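Local coordinates for protein adenylate kinase (Desulfovibrio gigas, PDB 2XB4) that binds zinc and probably catalyses the reversible transfer of the terminal phosphate of ATP to AMP, giving two ADP, at residues R36-G41 with V68-E73; K50-I53 with V59-D62. One frame throughout, in Å; residues are numbered along the deposited sequence.

Contact 1: residues R36-G41 with V68-E73; sequences REHIGG and VLETLE
Glu37 and His38, near the C-terminal end of helix 31-40, reach together for the hydroxyl of Thr71 on helix 61-75, a polar helix-helix contact that joins the NMP-binding region of the adenylate kinase fold to a neighbouring helix. The segment axes pass 10.7 Å apart at 119°. From its CB, Glu37 sends CG anti to the backbone N (chi1 166°) and runs extended. Its CD comes within 3.4 Å of Thr71 OG1; OE2 stays 3.6 Å from that hydroxyl, while OE1 lies 3.0 Å from it, a weak hydrogen bond at best because the one proton could go elsewhere, and 3.3 Å from Thr71 CG2. Glu37 OE1 also takes a salt bridge from Lys75, so an acid suits this place. Buried His38 uses both ring nitrogens: ND1 bonds to Thr43 OG1, while NE2 hydrogen-bonds weakly with Thr71 OG1 at 3.1 Å. Threonine fits because a hydroxyl can both give and accept; Met67 O is a weak partner of both Thr71 OG1 and His38 NE2, so the direction of the His38-Thr71 bond stays open. Glu70 borders the imidazole at its edge, where CB is 3.7 Å from His38 CE1 and OE1 is 3.3 Å from that same carbon.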
ATOM      1  N   ARG A  36      13.854   6.576 -21.568  1.00 28.93           N
ATOM      2  CA  ARG A  36      14.712   7.374 -20.682  1.00 31.17           C
ATOM      3  C   ARG A  36      16.060   7.776 -21.293  1.00 30.44           C
ATOM      4  O   ARG A  36      16.520   8.903 -21.066  1.00 31.97           O
ATOM      5  CB  ARG A  36      14.942   6.676 -19.332  1.00 33.85           C
ATOM      6  CG  ARG A  36      13.795   6.819 -18.356  1.00 35.01           C
ATOM      7  CD  ARG A  36      14.228   6.294 -16.976  1.00 38.02           C
ATOM      8  NE  ARG A  36      14.729   4.918 -17.050  1.00 35.87           N
ATOM      9  CZ  ARG A  36      13.955   3.811 -17.118  1.00 34.17           C
ATOM     10  NH1 ARG A  36      12.621   3.888 -17.180  1.00 37.36           N
ATOM     11  NH2 ARG A  36      14.514   2.621 -17.137  1.00 26.19           N
ATOM     12  N   GLU A  37      16.739   6.863 -21.988  1.00 28.85           N
ATOM     13  CA  GLU A  37      17.944   7.219 -22.753  1.00 29.47           C
ATOM     14  C   GLU A  37      17.661   8.355 -23.800  1.00 26.95           C
ATOM     15  O   GLU A  37      18.437   9.281 -23.967  1.00 30.78           O
ATOM     16  CB  GLU A  37      18.517   5.974 -23.506  1.00 29.09           C
ATOM     17  CG  GLU A  37      19.601   6.334 -24.616  1.00 35.70           C
ATOM     18  CD  GLU A  37      20.198   5.135 -25.423  1.00 43.09           C
ATOM     19  OE1 GLU A  37      19.968   4.004 -25.003  1.00 47.53           O
ATOM     20  OE2 GLU A  37      20.875   5.319 -26.474  1.00 44.23           O
ATOM     21  N   HIS A  38      16.587   8.249 -24.562  1.00 24.15           N
ATOM     22  CA  HIS A  38      16.404   9.194 -25.668  1.00 22.07           C
ATOM     23  C   HIS A  38      15.594  10.471 -25.258  1.00 24.13           C
ATOM     24  O   HIS A  38      15.970  11.622 -25.569  1.00 23.88           O
ATOM     25  CB  HIS A  38      15.681   8.489 -26.735  1.00 21.28           C
ATOM     26  CG  HIS A  38      16.536   7.572 -27.546  1.00 19.99           C
ATOM     27  ND1 HIS A  38      17.187   7.991 -28.674  1.00 21.55           N
ATOM     28  CD2 HIS A  38      16.787   6.260 -27.426  1.00 19.56           C
ATOM     29  CE1 HIS A  38      17.797   6.971 -29.234  1.00 22.65           C
ATOM     30  NE2 HIS A  38      17.535   5.897 -28.510  1.00 21.50           N
ATOM     31  N   ILE A  39      14.454  10.242 -24.582  1.00 21.87           N
ATOM     32  CA  ILE A  39      13.575  11.373 -24.119  1.00 23.67           C
ATOM     33  C   ILE A  39      14.282  12.182 -23.012  1.00 23.98           C
ATOM     34  O   ILE A  39      14.477  13.408 -23.153  1.00 23.67           O
ATOM     35  CB  ILE A  39      12.092  10.942 -23.742  1.00 25.21           C
ATOM     36  CG1 ILE A  39      11.280  10.631 -24.982  1.00 24.56           C
ATOM     37  CG2 ILE A  39      11.297  12.072 -23.032  1.00 27.13           C
ATOM     38  CD1 ILE A  39      11.398   9.265 -25.452  1.00 31.45           C
ATOM     39  N   GLY A  40      14.736  11.474 -21.984  1.00 25.71           N
ATOM     40  CA  GLY A  40      15.553  12.038 -20.952  1.00 27.60           C
ATOM     41  C   GLY A  40      16.920  12.551 -21.445  1.00 30.57           C
ATOM     42  O   GLY A  40      17.307  13.670 -21.113  1.00 35.01           O
ATOM     43  N   GLY A  41      17.653  11.817 -22.247  1.00 26.56           N
ATOM     44  CA  GLY A  41      18.895  12.357 -22.709  1.00 29.63           C
ATOM     45  C   GLY A  41      18.851  13.369 -23.877  1.00 29.83           C
ATOM     46  O   GLY A  41      19.929  13.848 -24.319  1.00 30.27           O
ATOM     47  N   VAL A  68      14.691   2.547 -30.954  1.00 13.80           N
ATOM     48  CA  VAL A  68      15.049   1.217 -30.552  1.00 13.56           C
ATOM     49  C   VAL A  68      16.374   0.819 -31.232  1.00 15.13           C
ATOM     50  O   VAL A  68      17.325   0.340 -30.574  1.00 13.96           O
ATOM     51  CB  VAL A  68      13.900   0.180 -30.874  1.00 14.32           C
ATOM     52  CG1 VAL A  68      14.448  -1.250 -30.656  1.00 12.57           C
ATOM     53  CG2 VAL A  68      12.639   0.517 -30.021  1.00 12.73           C
ATOM     54  N   LEU A  69      16.465   1.027 -32.549  1.00 14.32           N
ATOM     55  CA  LEU A  69      17.703   0.587 -33.247  1.00 14.76           C
ATOM     56  C   LEU A  69      18.941   1.334 -32.739  1.00 15.21           C
ATOM     57  O   LEU A  69      20.032   0.708 -32.647  1.00 15.70           O
ATOM     58  CB  LEU A  69      17.608   0.840 -34.744  1.00 13.90           C
ATOM     59  CG  LEU A  69      17.098  -0.326 -35.588  1.00 13.14           C
ATOM     60  CD1 LEU A  69      18.297  -1.277 -35.779  1.00 15.37           C
ATOM     61  CD2 LEU A  69      15.826  -0.975 -35.001  1.00 15.17           C
ATOM     62  N   GLU A  70      18.809   2.641 -32.421  1.00 15.95           N
ATOM     63  CA  GLU A  70      19.938   3.396 -31.901  1.00 17.92           C
ATOM     64  C   GLU A  70      20.417   2.833 -30.568  1.00 17.66           C
ATOM     65  O   GLU A  70      21.620   2.824 -30.283  1.00 17.97           O
ATOM     66  CB  GLU A  70      19.609   4.892 -31.688  1.00 17.70           C
ATOM     67  CG  GLU A  70      19.568   5.607 -33.022  1.00 25.23           C
ATOM     68  CD  GLU A  70      19.698   7.146 -32.957  1.00 30.72           C
ATOM     69  OE1 GLU A  70      19.604   7.806 -31.856  1.00 23.06           O
ATOM     70  OE2 GLU A  70      19.832   7.706 -34.096  1.00 34.08           O
ATOM     71  N   THR A  71      19.476   2.436 -29.708  1.00 15.10           N
ATOM     72  CA  THR A  71      19.824   1.818 -28.414  1.00 16.46           C
ATOM     73  C   THR A  71      20.485   0.462 -28.571  1.00 18.31           C
ATOM     74  O   THR A  71      21.479   0.137 -27.902  1.00 18.74           O
ATOM     75  CB  THR A  71      18.520   1.736 -27.511  1.00 16.05           C
ATOM     76  OG1 THR A  71      18.149   3.112 -27.277  1.00 17.44           O
ATOM     77  CG2 THR A  71      18.829   1.119 -26.109  1.00 17.72           C
ATOM     78  N   LEU A  72      19.949  -0.335 -29.478  1.00 17.92           N
ATOM     79  CA  LEU A  72      20.542  -1.659 -29.781  1.00 19.30           C
ATOM     80  C   LEU A  72      21.983  -1.551 -30.279  1.00 21.10           C
ATOM     81  O   LEU A  72      22.847  -2.353 -29.900  1.00 20.19           O
ATOM     82  CB  LEU A  72      19.672  -2.381 -30.781  1.00 18.14           C
ATOM     83  CG  LEU A  72      18.277  -2.813 -30.351  1.00 19.17           C
ATOM     84  CD1 LEU A  72      17.560  -3.470 -31.596  1.00 17.84           C
ATOM     85  CD2 LEU A  72      18.227  -3.738 -29.053  1.00 21.06           C
ATOM     86  N   GLU A  73      22.245  -0.537 -31.111  1.00 23.19           N
ATOM     87  CA  GLU A  73      23.593  -0.252 -31.643  1.00 28.18           C
ATOM     88  C   GLU A  73      24.562   0.207 -30.583  1.00 30.18           C
ATOM     89  O   GLU A  73      25.762  -0.097 -30.639  1.00 32.41           O
ATOM     90  CB  GLU A  73      23.554   0.825 -32.690  1.00 27.59           C
ATOM     91  CG  GLU A  73      23.071   0.308 -33.989  1.00 36.93           C
ATOM     92  CD  GLU A  73      22.991   1.385 -35.065  1.00 50.18           C
ATOM     93  OE1 GLU A  73      22.719   2.588 -34.735  1.00 54.05           O
ATOM     94  OE2 GLU A  73      23.219   1.014 -36.245  1.00 54.73           O
TER

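Contact 2: residues K50-I53 with V59-D62; sequences KEFI and VPDD
With CG anti to its carbonyl carbon (chi1 -65°) and chi2 at 81°, Phe52 turns the face of its ring to Pro60, while Val59 holds CG2 anti to its carbonyl carbon, beside the backbone N, which sets that methyl against Ile53. These pairs join the short helix 50-53 of the NMP-binding region to the start of helix 61-75, with Pro60 at the N-cap position. The aromatic-proline pair is a CH-pi contact: Pro60 CD lies 3.6 Å from the centroid of the Phe52 ring and only 5° off its normal. Proline suits this site twice over, since its ring offers polarised C-H groups to the aromatic face and its lack of an N-H costs nothing just before a helix. Pro60 CG leans toward the far end of the ring, 3.5 Å from Phe52 CZ. Phe52 also has a cation-pi partner in Arg55 and touches Ile63, so a large flat side chain serves several neighbours at this surface contact. Beside it, branched aliphatic groups meet without polar bonds. Val59, predicted to take part in AMP binding, also rests on Phe35 and Thr64, and its CG2 lies 3.6 Å from Ile53 CG1 and 3.7 Å from Ile53 CD1.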
ATOM      1  N   LYS A  50       9.399  13.636 -27.516  1.00 12.33           N
ATOM      2  CA  LYS A  50       8.899  14.296 -26.325  1.00 13.51           C
ATOM      3  C   LYS A  50       7.817  15.329 -26.669  1.00 14.84           C
ATOM      4  O   LYS A  50       6.929  15.543 -25.829  1.00 15.21           O
ATOM      5  CB  LYS A  50      10.038  14.960 -25.514  1.00 13.39           C
ATOM      6  CG  LYS A  50       9.604  15.350 -24.056  1.00 15.15           C
ATOM      7  CD  LYS A  50      10.780  15.995 -23.365  1.00 25.27           C
ATOM      8  CE  LYS A  50      10.438  16.242 -21.855  1.00 27.98           C
ATOM      9  NZ  LYS A  50       9.219  17.056 -21.712  1.00 29.55           N
ATOM     10  N   GLU A  51       7.834  15.886 -27.893  1.00 14.73           N
ATOM     11  CA  GLU A  51       6.724  16.758 -28.333  1.00 15.93           C
ATOM     12  C   GLU A  51       5.407  15.996 -28.439  1.00 15.53           C
ATOM     13  O   GLU A  51       4.361  16.572 -28.142  1.00 15.62           O
ATOM     14  CB  GLU A  51       7.058  17.474 -29.618  1.00 17.36           C
ATOM     15  CG  GLU A  51       8.356  18.289 -29.495  1.00 18.31           C
ATOM     16  CD  GLU A  51       8.761  19.110 -30.769  1.00 26.84           C
ATOM     17  OE1 GLU A  51       8.584  18.572 -31.895  1.00 22.63           O
ATOM     18  OE2 GLU A  51       9.240  20.286 -30.582  1.00 27.49           O
ATOM     19  N   PHE A  52       5.428  14.738 -28.882  1.00 12.18           N
ATOM     20  CA  PHE A  52       4.163  13.927 -28.782  1.00 14.27           C
ATOM     21  C   PHE A  52       3.751  13.613 -27.363  1.00 12.57           C
ATOM     22  O   PHE A  52       2.569  13.811 -26.972  1.00 13.40           O
ATOM     23  CB  PHE A  52       4.245  12.620 -29.578  1.00 12.39           C
ATOM     24  CG  PHE A  52       4.370  12.838 -31.064  1.00 16.07           C
ATOM     25  CD1 PHE A  52       5.647  13.137 -31.645  1.00 18.08           C
ATOM     26  CD2 PHE A  52       3.241  12.769 -31.911  1.00 15.83           C
ATOM     27  CE1 PHE A  52       5.770  13.330 -33.067  1.00 18.52           C
ATOM     28  CE2 PHE A  52       3.368  12.979 -33.291  1.00 18.96           C
ATOM     29  CZ  PHE A  52       4.639  13.276 -33.873  1.00 19.88           C
ATOM     30  N   ILE A  53       4.695  13.100 -26.593  1.00 12.68           N
ATOM     31  CA  ILE A  53       4.355  12.659 -25.212  1.00 13.19           C
ATOM     32  C   ILE A  53       3.754  13.876 -24.472  1.00 14.25           C
ATOM     33  O   ILE A  53       2.782  13.739 -23.717  1.00 12.30           O
ATOM     34  CB  ILE A  53       5.638  12.133 -24.568  1.00 14.68           C
ATOM     35  CG1 ILE A  53       6.055  10.808 -25.262  1.00 16.86           C
ATOM     36  CG2 ILE A  53       5.501  11.981 -23.031  1.00 16.06           C
ATOM     37  CD1 ILE A  53       7.488  10.517 -24.991  1.00 20.73           C
ATOM     38  N   VAL A  59       4.262   8.234 -29.251  1.00 15.23           N
ATOM     39  CA  VAL A  59       5.316   8.514 -30.239  1.00 15.91           C
ATOM     40  C   VAL A  59       5.026   7.667 -31.498  1.00 17.24           C
ATOM     41  O   VAL A  59       4.666   6.482 -31.375  1.00 18.44           O
ATOM     42  CB  VAL A  59       6.688   8.184 -29.652  1.00 18.38           C
ATOM     43  CG1 VAL A  59       7.825   8.378 -30.710  1.00 14.27           C
ATOM     44  CG2 VAL A  59       6.917   8.952 -28.284  1.00 15.08           C
ATOM     45  N   PRO A  60       5.114   8.249 -32.694  1.00 17.32           N
ATOM     46  CA  PRO A  60       4.837   7.446 -33.888  1.00 18.85           C
ATOM     47  C   PRO A  60       5.913   6.358 -34.122  1.00 18.19           C
ATOM     48  O   PRO A  60       7.062   6.546 -33.738  1.00 16.49           O
ATOM     49  CB  PRO A  60       4.900   8.491 -35.067  1.00 19.11           C
ATOM     50  CG  PRO A  60       4.722   9.820 -34.409  1.00 20.30           C
ATOM     51  CD  PRO A  60       5.397   9.651 -33.024  1.00 18.17           C
ATOM     52  N   ASP A  61       5.545   5.266 -34.792  1.00 19.63           N
ATOM     53  CA  ASP A  61       6.474   4.153 -35.069  1.00 21.43           C
ATOM     54  C   ASP A  61       7.672   4.599 -35.852  1.00 21.52           C
ATOM     55  O   ASP A  61       8.757   4.050 -35.625  1.00 20.66           O
ATOM     56  CB  ASP A  61       5.780   3.022 -35.843  1.00 23.31           C
ATOM     57  CG  ASP A  61       4.544   2.475 -35.149  1.00 30.89           C
ATOM     58  OD1 ASP A  61       4.451   2.483 -33.876  1.00 31.36           O
ATOM     59  OD2 ASP A  61       3.651   1.985 -35.924  1.00 39.13           O
ATOM     60  N   ASP A  62       7.541   5.652 -36.696  1.00 21.12           N
ATOM     61  CA  ASP A  62       8.706   6.139 -37.445  1.00 22.65           C
ATOM     62  C   ASP A  62       9.718   6.895 -36.626  1.00 20.06           C
ATOM     63  O   ASP A  62      10.784   7.270 -37.134  1.00 20.01           O
ATOM     64  CB  ASP A  62       8.355   6.869 -38.759  1.00 26.65           C
ATOM     65  CG  ASP A  62       7.640   8.238 -38.567  1.00 35.60           C
ATOM     66  OD1 ASP A  62       7.546   8.835 -37.451  1.00 39.86           O
ATOM     67  OD2 ASP A  62       7.188   8.751 -39.633  1.00 46.58           O
TER

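Contact 2 is nested within the chain loop that contact 1 closes, and their centres lie 13 Å apart. Both involve helix 61-75, contact 2 at the residues leading into it and contact 1 along its middle. They also touch directly, through Ile39 of helix 31-40: its CG1 packs 3.8 Å from Ile53 CD1, and its CG2 lies 3.8 Å from Lys50 CG. The polar contact 1 and the apolar contact 2 thus tie two successive helices of the NMP region to helix 61-75 and its lead-in. Val59 in contact 2 and Arg36 in segment 36-41 are themselves predicted AMP-binding residues; the touching residues of contact 1 lie further off, the side chain of Thr71 about 9 Å from that of Ser31.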